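Local structure of protein argonaute (Marinitoga piezophila, 5I4A) at residues 102-107 against 112-117. The protein uses short guide RNAs with a 5'-hydroxyl end to bind complementary target DNA or RNA and cleave it. Numbering follows the deposited sequence.
Sequences NDFYFK and FISNSE. With nucleotides of chain B.
The antiparallel beta hairpin that opens linker L1 pairs Tyr105 with Ile113 through two backbone hydrogen bonds. Tyr105 N gives to Ile113 O at 2.7 Å, and Ile113 N gives to Tyr105 O at 2.6 Å. Beyond this pair, Asn115 reaches back to the loop that leads into the other strand. Its ND2 gives a nearly straight hydrogen bond to Asp103 O (2.8 Å), close to the Asn115 amide plane. The same ND2 lies over the centre of the Tyr105 ring, 3.1 Å above its plane. Ring and amide planes stand 72° apart. Tyr105 CG is anti to the carbonyl carbon (chi1 -73°), which turns the ring toward this amide. A leucine in place of Tyr105 would probably take away the ring face under Asn115 ND2, leaving the amide held by Asp103 O with less cover on that side. A water accepts from the backbone N-H of Asn115 and donates to Asn102 O. Asp103, with positive phi, is the C-prime residue of the Schellman motif that ends helix 84-101, and strand 105-107 follows after a short link. On the face opposite Tyr105 and Ile113, Phe106 CD1 meets Phe112 CE1 at 3.6 Å, the rings inclined at 55°. Phe99 of that helix stacks on Phe112 and meets Phe104 edge-to-face. Phe104 CE2 rests on Ser114 CB at 3.6 Å. Lys107 extends past Ile113 to the guide, its NZ 3.3 Å from C4' of C8 of chain B.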
ATOM      1  N   ASN A 102     -22.425   9.572 -19.776  1.00 37.22           N
ATOM      2  CA  ASN A 102     -21.647   9.539 -21.004  1.00 37.55           C
ATOM      3  C   ASN A 102     -21.122   8.142 -21.308  1.00 36.35           C
ATOM      4  O   ASN A 102     -20.128   7.996 -22.026  1.00 38.25           O
ATOM      5  CB  ASN A 102     -20.508  10.555 -20.934  1.00 36.37           C
ATOM      6  CG  ASN A 102     -21.011  11.989 -20.962  1.00 44.96           C
ATOM      7  OD1 ASN A 102     -21.104  12.607 -22.024  1.00 51.58           O
ATOM      8  ND2 ASN A 102     -21.350  12.519 -19.794  1.00 37.96           N
ATOM      9  N   ASP A 103     -21.777   7.115 -20.762  1.00 52.11           N
ATOM     10  CA  ASP A 103     -21.554   5.707 -21.077  1.00 63.42           C
ATOM     11  C   ASP A 103     -20.184   5.202 -20.642  1.00 64.77           C
ATOM     12  O   ASP A 103     -19.683   4.217 -21.195  1.00 64.11           O
ATOM     13  CB  ASP A 103     -21.772   5.428 -22.568  1.00 71.66           C
ATOM     14  CG  ASP A 103     -22.702   4.255 -22.806  1.00 78.86           C
ATOM     15  OD1 ASP A 103     -23.917   4.390 -22.544  1.00 74.88           O
ATOM     16  OD2 ASP A 103     -22.219   3.194 -23.253  1.00 86.73           O
ATOM     17  N   PHE A 104     -19.563   5.848 -19.661  1.00 54.15           N
ATOM     18  CA  PHE A 104     -18.404   5.261 -19.007  1.00 45.60           C
ATOM     19  C   PHE A 104     -18.853   4.145 -18.073  1.00 42.38           C
ATOM     20  O   PHE A 104     -19.934   4.198 -17.482  1.00 40.50           O
ATOM     21  CB  PHE A 104     -17.636   6.314 -18.208  1.00 45.60           C
ATOM     22  CG  PHE A 104     -16.780   7.220 -19.049  1.00 47.48           C
ATOM     23  CD1 PHE A 104     -17.355   8.121 -19.929  1.00 36.38           C
ATOM     24  CD2 PHE A 104     -15.399   7.186 -18.937  1.00 48.37           C
ATOM     25  CE1 PHE A 104     -16.568   8.961 -20.698  1.00 37.91           C
ATOM     26  CE2 PHE A 104     -14.605   8.025 -19.702  1.00 53.13           C
ATOM     27  CZ  PHE A 104     -15.191   8.913 -20.584  1.00 52.28           C
ATOM     28  N   TYR A 105     -18.015   3.119 -17.949  1.00 38.89           N
ATOM     29  CA  TYR A 105     -18.222   2.108 -16.926  1.00 39.97           C
ATOM     30  C   TYR A 105     -17.615   2.583 -15.617  1.00 42.56           C
ATOM     31  O   TYR A 105     -16.553   3.212 -15.601  1.00 41.64           O
ATOM     32  CB  TYR A 105     -17.596   0.774 -17.334  1.00 45.59           C
ATOM     33  CG  TYR A 105     -18.342   0.040 -18.423  1.00 52.35           C
ATOM     34  CD1 TYR A 105     -19.633   0.409 -18.780  1.00 53.12           C
ATOM     35  CD2 TYR A 105     -17.757  -1.028 -19.092  1.00 53.25           C
ATOM     36  CE1 TYR A 105     -20.316  -0.259 -19.781  1.00 58.23           C
ATOM     37  CE2 TYR A 105     -18.433  -1.704 -20.088  1.00 55.04           C
ATOM     38  CZ  TYR A 105     -19.711  -1.316 -20.431  1.00 59.96           C
ATOM     39  OH  TYR A 105     -20.383  -1.994 -21.422  1.00 61.63           O
ATOM     40  N   PHE A 106     -18.297   2.291 -14.517  1.00 40.56           N
ATOM     41  CA  PHE A 106     -17.774   2.577 -13.191  1.00 37.11           C
ATOM     42  C   PHE A 106     -17.097   1.335 -12.628  1.00 41.93           C
ATOM     43  O   PHE A 106     -17.603   0.218 -12.768  1.00 41.04           O
ATOM     44  CB  PHE A 106     -18.877   3.046 -12.240  1.00 40.68           C
ATOM     45  CG  PHE A 106     -18.445   3.106 -10.801  1.00 42.14           C
ATOM     46  CD1 PHE A 106     -17.697   4.173 -10.333  1.00 39.50           C
ATOM     47  CD2 PHE A 106     -18.779   2.089  -9.918  1.00 40.98           C
ATOM     48  CE1 PHE A 106     -17.292   4.227  -9.010  1.00 42.54           C
ATOM     49  CE2 PHE A 106     -18.377   2.137  -8.594  1.00 36.75           C
ATOM     50  CZ  PHE A 106     -17.634   3.208  -8.140  1.00 42.11           C
ATOM     51  N   LYS A 107     -15.947   1.543 -11.997  1.00 35.80           N
ATOM     52  CA  LYS A 107     -15.212   0.490 -11.316  1.00 30.19           C
ATOM     53  C   LYS A 107     -14.818   1.001  -9.939  1.00 41.36           C
ATOM     54  O   LYS A 107     -14.536   2.192  -9.772  1.00 37.44           O
ATOM     55  CB  LYS A 107     -13.974   0.070 -12.124  1.00 32.58           C
ATOM     56  CG  LYS A 107     -13.236  -1.150 -11.590  1.00 37.72           C
ATOM     57  CD  LYS A 107     -12.319  -1.731 -12.659  1.00 39.44           C
ATOM     58  CE  LYS A 107     -11.392  -2.796 -12.098  1.00 43.09           C
ATOM     59  NZ  LYS A 107     -10.039  -2.250 -11.786  1.00 48.25           N
ATOM     60  N   PHE A 112     -13.221   5.217 -13.908  1.00 29.94           N
ATOM     61  CA  PHE A 112     -14.244   5.350 -14.937  1.00 38.94           C
ATOM     62  C   PHE A 112     -13.676   4.860 -16.261  1.00 35.21           C
ATOM     63  O   PHE A 112     -12.756   5.470 -16.819  1.00 43.92           O
ATOM     64  CB  PHE A 112     -14.745   6.787 -15.025  1.00 34.93           C
ATOM     65  CG  PHE A 112     -15.509   7.225 -13.808  1.00 37.63           C
ATOM     66  CD1 PHE A 112     -16.780   6.732 -13.561  1.00 37.29           C
ATOM     67  CD2 PHE A 112     -14.953   8.110 -12.901  1.00 37.51           C
ATOM     68  CE1 PHE A 112     -17.486   7.122 -12.439  1.00 29.82           C
ATOM     69  CE2 PHE A 112     -15.654   8.502 -11.777  1.00 29.86           C
ATOM     70  CZ  PHE A 112     -16.920   8.008 -11.546  1.00 29.85           C
ATOM     71  N   ILE A 113     -14.231   3.761 -16.753  1.00 32.86           N
ATOM     72  CA  ILE A 113     -13.737   3.085 -17.945  1.00 36.20           C
ATOM     73  C   ILE A 113     -14.447   3.670 -19.157  1.00 33.78           C
ATOM     74  O   ILE A 113     -15.675   3.595 -19.259  1.00 33.96           O
ATOM     75  CB  ILE A 113     -13.975   1.571 -17.845  1.00 36.45           C
ATOM     76  CG1 ILE A 113     -13.200   0.982 -16.665  1.00 31.38           C
ATOM     77  CG2 ILE A 113     -13.611   0.879 -19.136  1.00 33.78           C
ATOM     78  CD1 ILE A 113     -13.571  -0.455 -16.358  1.00 30.01           C
ATOM     79  N   SER A 114     -13.681   4.253 -20.075  1.00 52.58           N
ATOM     80  CA  SER A 114     -14.272   4.766 -21.303  1.00 52.63           C
ATOM     81  C   SER A 114     -14.699   3.618 -22.210  1.00 52.76           C
ATOM     82  O   SER A 114     -14.061   2.563 -22.258  1.00 52.88           O
ATOM     83  CB  SER A 114     -13.287   5.671 -22.042  1.00 52.74           C
ATOM     84  OG  SER A 114     -13.816   6.086 -23.290  1.00 52.81           O
ATOM     85  N   ASN A 115     -15.798   3.834 -22.933  1.00 52.73           N
ATOM     86  CA  ASN A 115     -16.285   2.862 -23.900  1.00 52.85           C
ATOM     87  C   ASN A 115     -16.228   3.357 -25.337  1.00 52.98           C
ATOM     88  O   ASN A 115     -16.655   2.632 -26.243  1.00 53.08           O
ATOM     89  CB  ASN A 115     -17.717   2.433 -23.556  1.00 52.71           C
ATOM     90  CG  ASN A 115     -17.763   1.410 -22.439  1.00 52.65           C
ATOM     91  OD1 ASN A 115     -17.347   0.264 -22.616  1.00 52.77           O
ATOM     92  ND2 ASN A 115     -18.273   1.814 -21.283  1.00 52.45           N
ATOM     93  N   SER A 116     -15.719   4.566 -25.574  1.00 52.98           N
ATOM     94  CA  SER A 116     -15.414   5.038 -26.918  1.00 53.66           C
ATOM     95  C   SER A 116     -13.925   5.057 -27.218  1.00 55.14           C
ATOM     96  O   SER A 116     -13.535   4.822 -28.363  1.00 53.46           O
ATOM     97  CB  SER A 116     -15.980   6.447 -27.139  1.00 57.70           C
ATOM     98  OG  SER A 116     -15.132   7.434 -26.576  1.00 63.22           O
ATOM     99  N   GLU A 117     -13.090   5.323 -26.215  1.00 56.13           N
ATOM    100  CA  GLU A 117     -11.638   5.306 -26.379  1.00 54.00           C
ATOM    101  C   GLU A 117     -11.113   3.906 -26.057  1.00 55.82           C
ATOM    102  O   GLU A 117     -10.418   3.667 -25.070  1.00 54.08           O
ATOM    103  CB  GLU A 117     -10.992   6.369 -25.500  1.00 58.58           C
ATOM    104  CG  GLU A 117     -11.525   7.764 -25.752  1.00 64.71           C
ATOM    105  CD  GLU A 117     -11.337   8.198 -27.190  1.00 72.87           C
ATOM    106  OE1 GLU A 117     -10.192   8.125 -27.685  1.00 64.65           O
ATOM    107  OE2 GLU A 117     -12.335   8.594 -27.829  1.00 80.81           O
TER
ATOM    108  P     C B   8      -5.336  -3.538  -7.632  1.00 86.20           P
ATOM    109  OP1   C B   8      -4.265  -2.608  -8.075  1.00 84.74           O
ATOM    110  OP2   C B   8      -5.228  -4.220  -6.312  1.00 82.76           O
ATOM    111  O5'   C B   8      -6.710  -2.737  -7.667  1.00 71.71           O
ATOM    112  C5'   C B   8      -7.372  -2.496  -8.905  1.00 72.23           C
ATOM    113  C4'   C B   8      -8.849  -2.244  -8.680  1.00 79.77           C
ATOM    114  O4'   C B   8      -9.523  -3.482  -8.351  1.00 79.99           O
ATOM    115  C3'   C B   8      -9.166  -1.336  -7.511  1.00 78.03           C
ATOM    116  O3'   C B   8      -9.013   0.037  -7.837  1.00 74.31           O
ATOM    117  C2'   C B   8     -10.586  -1.737  -7.146  1.00 76.55           C
ATOM    118  O2'   C B   8     -11.520  -1.136  -8.036  1.00 75.28           O
ATOM    119  C1'   C B   8     -10.552  -3.242  -7.415  1.00 77.40           C
TER
HETATM  120  O   HOH W   1     -17.760   5.990 -22.721  1.00 39.33           O